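Local structure of similar to sp|P32453 Saccharomyces cerevisiae YNL315c ATP11 (Candida glabrata CBS 138, 2P4F) at residues 101-104 with 105-109; 241-244 with 245-248; 251-254 with 255-258. The protein probably acts as a mitochondrial chaperone that binds unfolded protein, as in the Atp11 family, whose members assist assembly of the F1 part of ATP synthase. All blocks are in the same frame, centred on the assembly; numbering follows the deposited sequence.

In the fold
All three contacts are local, made within one continuous run of chain each. Interaction 1 lies at the surface, about 20 Å from the centre of the chain, where a carboxylate reaches from one short helical turn to the first N-H of the next, beside bonds to backbone carbonyls. Interactions 2 and 3 are partly buried and share helix 244-257: 241-248 starts this helix, 251-258 ends it, and their centres are about 15 Å apart. At the start, side chains satisfy backbone N-H groups in a capping box; at the end, nearer the centre of the chain, an amide-guanidinium pair and aromatic rings dominate. Interaction 1 stands about 27 Å, centre to centre, from each of the others.

Interaction 1: 101-104 with 105-109; sequences TLDD and YLKLD
Asp103 reaches forward to the backbone of Leu108, whose N is 2.8 Å from OD1; the oxygen is approached almost end-on and the bond is nearly straight (164° at the hydrogen). With CG anti to the backbone N (chi1 -167°), the carboxylate reaches the N-H that opens helix 108-111. Its flank is packed as well: OD1 lies 3.7 Å from CG of Leu108, and Lys107 CD passes at 3.6 Å from OD1. The lysine chain bends twice to bring NZ back to the carbonyl O of Asp103; the refined separation is so short that its exact value is doubtful.

Leu102 closes the turn from its carbonyl: O accepts from Leu106 N at 2.9 Å and from Tyr105 N at 2.8 Å, the latter from well above the carbonyl plane. Its side chain is buried: CD2 touches CD2 of Leu108 at 3.8 Å, and the residue also rests on Trp123 and Leu231.

Tyr105 lays CD2 3.6 Å from Thr101 O, while its hydroxyl bonds to Gln218 and its ring meets Trp127 edge-to-face. Two short, weakly bonded helical turns, 102-105 and 108-111, thus follow one another with a bend at 106-107; Leu102 and Tyr105 seat the first on helix 116-126 and strand 229-236 of the antiparallel sheet, and Leu108 lies beside Asp222.

Interaction 2: 241-244 with 245-248; sequences NVSL and QDAQ
Ser243 and Asp246 exchange two hydrogen bonds, each side chain serving the other's backbone. Asp246 N donates to Ser243 OG at 2.9 Å, and Ser243 N donates to Asp246 OD2 at 3.0 Å. The serine hydroxyl sits between its own N and carbonyl carbon (chi1 74°), which turns OG in over the first helical turn. The return bond is nearly straight at its hydrogen (170°), yet it meets the carboxylate from above, 41° out of the plane. OD2 also makes a salt bridge to Arg163, whose other terminal nitrogen bonds to Asn241 O; this arginine thus ties the incoming loop to the helix start and probably favours the charged form of the aspartate.

Backbone bonds take over directly behind. Ala247 N donates to Ser243 O at 2.9 Å and Gln248 N to Leu244 O at the same 2.9 Å, the first two i to i+4 links of the helix. The N-H of Leu244 turns instead to a water, its N 2.9 Å from the water oxygen. That water also makes a weak bond to OE1 of Gln245, whose chain bends at chi2 and folds back beside Ser243.

Apolar contact adds to this. Val242 brings CG1 within 3.6 Å of Asp246 CB and, more loosely, 4.3 Å from Ala247 CB, with Leu161 of strand 156-162 adjoining valine and aspartate. Leu244 and Ala247 both lean on Val236 of strand 229-236, seating the first turn against the sheet. The reciprocal Ser243-Asp246 pair, with Ser243 as N-cap, is a capping box that starts helix 244-257.

Interaction 3: 251-254 with 255-258; sequences LLNV and QRFY
Asn253 offers a single oxygen to two nitrogens of Arg256: OD1 accepts from NE at 2.8 Å and from NH1 at 3.0 Å. The guanidinium comes side-on, with OD1 at its edge, and the amide and guanidinium planes are only 27° apart. NE meets the oxygen almost end-on, whereas NH1 approaches in the carbonyl plane, on a lone pair of OD1; both hydrogen bonds are noticeably bent. A turn at chi3 of Arg256 (-56°) swings the guanidinium back along the helix to its partner three residues earlier. Both groups also hold the C-terminal region: Asn253 ND2 bonds to Ala294 O and Arg256 NH1 to Ser296 O. Arg256 NH2 lies close to that of Arg271, a like-charged neighbour.

Backbone bonds of i to i+4 type run beneath, from Phe257 N to Asn253 O at 3.0 Å and from Tyr258 N to Val254 O at 2.9 Å. This is the last turn of helix 244-257, which packs on the curved antiparallel sheet of the half barrel; Tyr258 is the first residue to leave helical geometry.

The two aromatic rings turn their edges to the carbonyls of this turn. Phe257 CD2 approaches Asn253 O to 3.2 Å, and Tyr258 CD2 approaches Val254 O equally closely, at 3.2 Å. Val254 CG1 then packs against Tyr258 CD2 at 3.8 Å. From the sheet, Leu159 of strand 156-162 touches Asn253, Val254 and Phe257, while the Tyr258 ring meets Trp186 edge-to-face and its hydroxyl bonds to Asn154 O. Gln255 extends beside Leu251, its CG 3.4 Å from Leu251 O, and touches Met147 and Met261.

Interaction 1: 101-104 with 105-109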
loop_
_atom_site.group_PDB
_atom_site.type_symbol
_atom_site.label_atom_id
_atom_site.label_comp_id
_atom_site.label_asym_id
_atom_site.label_seq_id
_atom_site.Cartn_x
_atom_site.Cartn_y
_atom_site.Cartn_z
ATOM N N THR A 101 -15.518 -0.078 -5.329
ATOM C CA THR A 101 -15.303 -1.271 -4.538
ATOM C C THR A 101 -15.105 -2.498 -5.418
ATOM O O THR A 101 -15.175 -2.353 -6.657
ATOM C CB THR A 101 -16.485 -1.534 -3.572
ATOM O OG1 THR A 101 -17.634 -1.925 -4.328
ATOM C CG2 THR A 101 -16.811 -0.285 -2.775
ATOM N N LEU A 102 -14.849 -3.641 -4.782
ATOM C CA LEU A 102 -14.552 -4.811 -5.603
ATOM C C LEU A 102 -15.673 -5.094 -6.590
ATOM O O LEU A 102 -15.366 -5.454 -7.752
ATOM C CB LEU A 102 -14.274 -6.016 -4.691
ATOM C CG LEU A 102 -13.894 -7.290 -5.467
ATOM C CD1 LEU A 102 -12.684 -7.075 -6.407
ATOM C CD2 LEU A 102 -13.577 -8.395 -4.487
ATOM N N ASP A 103 -16.928 -4.916 -6.123
ATOM C CA ASP A 103 -18.069 -5.235 -7.016
ATOM C C ASP A 103 -18.085 -4.413 -8.296
ATOM O O ASP A 103 -18.666 -4.794 -9.327
ATOM C CB ASP A 103 -19.353 -5.010 -6.230
ATOM C CG ASP A 103 -20.585 -5.592 -6.903
ATOM O OD1 ASP A 103 -20.683 -6.818 -7.132
ATOM O OD2 ASP A 103 -21.482 -4.765 -7.179
ATOM N N ASP A 104 -17.486 -3.209 -8.270
ATOM C CA ASP A 104 -17.385 -2.394 -9.477
ATOM C C ASP A 104 -16.406 -2.952 -10.499
ATOM O O ASP A 104 -16.420 -2.568 -11.670
ATOM C CB ASP A 104 -16.936 -0.979 -9.082
ATOM C CG ASP A 104 -17.977 -0.267 -8.227
ATOM O OD1 ASP A 104 -19.184 -0.310 -8.617
ATOM O OD2 ASP A 104 -17.629 0.327 -7.179
ATOM N N TYR A 105 -15.523 -3.860 -10.099
ATOM C CA TYR A 105 -14.557 -4.450 -11.007
ATOM C C TYR A 105 -14.910 -5.892 -11.353
ATOM O O TYR A 105 -14.779 -6.294 -12.514
ATOM C CB TYR A 105 -13.173 -4.455 -10.351
ATOM C CG TYR A 105 -12.641 -3.098 -9.942
ATOM C CD1 TYR A 105 -12.521 -2.063 -10.855
ATOM C CD2 TYR A 105 -12.199 -2.880 -8.644
ATOM C CE1 TYR A 105 -12.014 -0.800 -10.494
ATOM C CE2 TYR A 105 -11.693 -1.644 -8.265
ATOM C CZ TYR A 105 -11.600 -0.620 -9.165
ATOM O OH TYR A 105 -11.079 0.610 -8.790
ATOM N N LEU A 106 -15.324 -6.660 -10.343
ATOM C CA LEU A 106 -15.726 -8.063 -10.517
ATOM C C LEU A 106 -17.033 -8.246 -9.736
ATOM O O LEU A 106 -16.974 -8.016 -8.505
ATOM C CB LEU A 106 -14.751 -9.106 -9.980
ATOM C CG LEU A 106 -13.336 -9.117 -10.523
ATOM C CD1 LEU A 106 -12.479 -10.120 -9.748
ATOM C CD2 LEU A 106 -13.334 -9.445 -12.013
ATOM N N LYS A 107 -18.124 -8.631 -10.331
ATOM C CA LYS A 107 -19.382 -8.704 -9.593
ATOM C C LYS A 107 -19.329 -9.817 -8.559
ATOM O O LYS A 107 -19.101 -11.011 -8.825
ATOM C CB LYS A 107 -20.559 -8.952 -10.538
ATOM C CG LYS A 107 -20.822 -7.770 -11.483
ATOM C CD LYS A 107 -21.128 -6.494 -10.721
ATOM C CE LYS A 107 -21.026 -5.231 -11.537
ATOM N NZ LYS A 107 -19.706 -4.543 -11.583
ATOM N N LEU A 108 -19.569 -9.408 -7.322
ATOM C CA LEU A 108 -19.424 -10.395 -6.252
ATOM C C LEU A 108 -20.401 -11.544 -6.406
ATOM O O LEU A 108 -20.036 -12.679 -6.104
ATOM C CB LEU A 108 -19.646 -9.794 -4.863
ATOM C CG LEU A 108 -18.774 -8.576 -4.559
ATOM C CD1 LEU A 108 -19.080 -8.018 -3.181
ATOM C CD2 LEU A 108 -17.321 -9.000 -4.693
ATOM N N ASP A 109 -21.613 -11.229 -6.848
ATOM C CA ASP A 109 -22.657 -12.264 -6.885
ATOM C C ASP A 109 -22.332 -13.195 -8.040
ATOM O O ASP A 109 -22.808 -14.315 -8.118
ATOM C CB ASP A 109 -24.075 -11.728 -6.977
ATOM C CG ASP A 109 -24.491 -10.764 -8.051
ATOM O OD1 ASP A 109 -23.623 -10.067 -8.636
ATOM O OD2 ASP A 109 -25.698 -10.615 -8.388
HETATM O O HOH W 1 -18.200 -4.582 -13.577
#

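Interaction 2: 241-244 with 245-248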
loop_
_atom_site.group_PDB
_atom_site.type_symbol
_atom_site.label_atom_id
_atom_site.label_comp_id
_atom_site.label_asym_id
_atom_site.label_seq_id
_atom_site.Cartn_x
_atom_site.Cartn_y
_atom_site.Cartn_z
ATOM N N ASN A 241 7.322 11.110 -12.488
ATOM C CA ASN A 241 8.606 10.479 -12.845
ATOM C C ASN A 241 8.872 9.317 -11.896
ATOM O O ASN A 241 10.003 8.973 -11.538
ATOM C CB ASN A 241 9.741 11.497 -12.807
ATOM C CG ASN A 241 9.873 12.025 -11.387
ATOM O OD1 ASN A 241 8.974 11.779 -10.568
ATOM N ND2 ASN A 241 10.963 12.721 -11.114
ATOM N N VAL A 242 7.782 8.690 -11.461
ATOM C CA VAL A 242 7.884 7.468 -10.700
ATOM C C VAL A 242 7.597 6.305 -11.643
ATOM O O VAL A 242 6.505 6.234 -12.235
ATOM C CB VAL A 242 6.910 7.420 -9.511
ATOM C CG1 VAL A 242 6.994 6.068 -8.784
ATOM C CG2 VAL A 242 7.217 8.565 -8.552
ATOM N N SER A 243 8.535 5.386 -11.804
ATOM C CA SER A 243 8.279 4.241 -12.669
ATOM C C SER A 243 7.477 3.173 -11.952
ATOM O O SER A 243 7.289 3.208 -10.743
ATOM C CB SER A 243 9.610 3.640 -13.161
ATOM O OG SER A 243 10.232 2.930 -12.100
ATOM N N LEU A 244 7.007 2.188 -12.697
ATOM C CA LEU A 244 6.282 1.076 -12.053
ATOM C C LEU A 244 7.219 0.337 -11.124
ATOM O O LEU A 244 6.873 -0.120 -10.046
ATOM C CB LEU A 244 5.746 0.221 -13.202
ATOM C CG LEU A 244 4.652 -0.766 -12.844
ATOM C CD1 LEU A 244 3.473 -0.085 -12.137
ATOM C CD2 LEU A 244 4.151 -1.497 -14.076
ATOM N N GLN A 245 8.489 0.230 -11.507
ATOM C CA GLN A 245 9.467 -0.389 -10.627
ATOM C C GLN A 245 9.681 0.432 -9.356
ATOM O O GLN A 245 9.809 -0.184 -8.286
ATOM C CB GLN A 245 10.788 -0.582 -11.383
ATOM C CG GLN A 245 10.521 -1.200 -12.750
ATOM C CD GLN A 245 10.308 -0.178 -13.851
ATOM O OE1 GLN A 245 9.193 0.053 -14.304
ATOM N NE2 GLN A 245 11.387 0.473 -14.305
ATOM N N ASP A 246 9.708 1.758 -9.487
ATOM C CA ASP A 246 9.903 2.563 -8.277
ATOM C C ASP A 246 8.712 2.324 -7.359
ATOM O O ASP A 246 8.863 2.213 -6.133
ATOM C CB ASP A 246 10.017 4.045 -8.551
ATOM C CG ASP A 246 11.191 4.524 -9.371
ATOM O OD1 ASP A 246 12.309 3.950 -9.288
ATOM O OD2 ASP A 246 10.989 5.522 -10.137
ATOM N N ALA A 247 7.527 2.282 -7.957
ATOM C CA ALA A 247 6.325 2.106 -7.108
ATOM C C ALA A 247 6.307 0.756 -6.407
ATOM O O ALA A 247 5.915 0.582 -5.248
ATOM C CB ALA A 247 5.109 2.312 -8.026
ATOM N N GLN A 248 6.732 -0.301 -7.116
ATOM C CA GLN A 248 6.868 -1.627 -6.525
ATOM C C GLN A 248 7.812 -1.650 -5.331
ATOM O O GLN A 248 7.529 -2.312 -4.308
ATOM C CB GLN A 248 7.369 -2.638 -7.581
ATOM C CG GLN A 248 6.424 -2.813 -8.754
ATOM C CD GLN A 248 7.024 -3.552 -9.936
ATOM O OE1 GLN A 248 8.228 -3.533 -10.235
ATOM N NE2 GLN A 248 6.191 -4.264 -10.694
HETATM O O HOH W 2 7.101 2.470 -15.565
#

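Interaction 3: 251-254 with 255-258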
loop_
_atom_site.group_PDB
_atom_site.type_symbol
_atom_site.label_atom_id
_atom_site.label_comp_id
_atom_site.label_asym_id
_atom_site.label_seq_id
_atom_site.Cartn_x
_atom_site.Cartn_y
_atom_site.Cartn_z
ATOM N N LEU A 251 6.178 0.088 -2.423
ATOM C CA LEU A 251 5.167 -0.767 -1.799
ATOM C C LEU A 251 5.830 -1.844 -0.957
ATOM O O LEU A 251 5.355 -2.179 0.135
ATOM C CB LEU A 251 4.309 -1.373 -2.916
ATOM C CG LEU A 251 3.320 -2.436 -2.439
ATOM C CD1 LEU A 251 2.368 -1.844 -1.409
ATOM C CD2 LEU A 251 2.601 -2.957 -3.657
ATOM N N LEU A 252 6.935 -2.400 -1.445
ATOM C CA LEU A 252 7.652 -3.387 -0.607
ATOM C C LEU A 252 8.094 -2.769 0.724
ATOM O O LEU A 252 7.963 -3.393 1.800
ATOM C CB LEU A 252 8.820 -3.952 -1.409
ATOM C CG LEU A 252 8.843 -5.434 -1.747
ATOM C CD1 LEU A 252 7.438 -5.968 -2.024
ATOM C CD2 LEU A 252 9.807 -5.646 -2.919
ATOM N N ASN A 253 8.600 -1.518 0.646
ATOM C CA ASN A 253 9.006 -0.878 1.891
ATOM C C ASN A 253 7.813 -0.512 2.749
ATOM O O ASN A 253 7.901 -0.556 3.994
ATOM C CB ASN A 253 9.900 0.333 1.556
ATOM C CG ASN A 253 11.360 0.061 1.897
ATOM O OD1 ASN A 253 11.695 -0.869 2.651
ATOM N ND2 ASN A 253 12.271 0.857 1.379
ATOM N N VAL A 254 6.668 -0.175 2.149
ATOM C CA VAL A 254 5.489 0.021 3.016
ATOM C C VAL A 254 5.201 -1.246 3.810
ATOM O O VAL A 254 4.973 -1.159 5.007
ATOM C CB VAL A 254 4.245 0.382 2.187
ATOM C CG1 VAL A 254 2.975 0.335 3.011
ATOM C CG2 VAL A 254 4.386 1.778 1.557
ATOM N N GLN A 255 5.285 -2.394 3.126
ATOM C CA GLN A 255 5.042 -3.645 3.831
ATOM C C GLN A 255 6.056 -3.860 4.948
ATOM O O GLN A 255 5.744 -4.358 6.036
ATOM C CB GLN A 255 5.126 -4.807 2.840
ATOM C CG GLN A 255 3.988 -4.755 1.819
ATOM C CD GLN A 255 4.035 -5.916 0.847
ATOM O OE1 GLN A 255 3.326 -5.920 -0.151
ATOM N NE2 GLN A 255 4.878 -6.901 1.173
ATOM N N ARG A 256 7.326 -3.509 4.732
ATOM C CA ARG A 256 8.353 -3.784 5.742
ATOM C C ARG A 256 8.137 -2.946 6.988
ATOM O O ARG A 256 8.367 -3.424 8.100
ATOM C CB ARG A 256 9.766 -3.532 5.165
ATOM C CG ARG A 256 10.139 -4.573 4.091
ATOM C CD ARG A 256 11.640 -4.769 3.937
ATOM N NE ARG A 256 12.289 -3.464 3.649
ATOM C CZ ARG A 256 13.618 -3.397 3.603
ATOM N NH1 ARG A 256 14.220 -2.239 3.356
ATOM N NH2 ARG A 256 14.367 -4.496 3.791
ATOM N N PHE A 257 7.728 -1.687 6.809
ATOM C CA PHE A 257 7.514 -0.809 7.963
ATOM C C PHE A 257 6.176 -1.102 8.641
ATOM O O PHE A 257 6.071 -1.025 9.877
ATOM C CB PHE A 257 7.606 0.663 7.537
ATOM C CG PHE A 257 9.072 1.067 7.370
ATOM C CD1 PHE A 257 9.768 1.590 8.458
ATOM C CD2 PHE A 257 9.714 0.916 6.148
ATOM C CE1 PHE A 257 11.096 1.946 8.258
ATOM C CE2 PHE A 257 11.042 1.253 5.953
ATOM C CZ PHE A 257 11.752 1.777 7.035
ATOM N N TYR A 258 5.156 -1.512 7.854
ATOM C CA TYR A 258 3.837 -1.737 8.441
ATOM C C TYR A 258 3.682 -3.162 8.942
ATOM O O TYR A 258 2.783 -3.906 8.674
ATOM C CB TYR A 258 2.752 -1.358 7.421
ATOM C CG TYR A 258 2.540 0.150 7.472
ATOM C CD1 TYR A 258 1.559 0.701 8.293
ATOM C CD2 TYR A 258 3.346 1.012 6.702
ATOM C CE1 TYR A 258 1.365 2.080 8.352
ATOM C CE2 TYR A 258 3.162 2.411 6.749
ATOM C CZ TYR A 258 2.158 2.907 7.577
ATOM O OH TYR A 258 1.988 4.280 7.621
#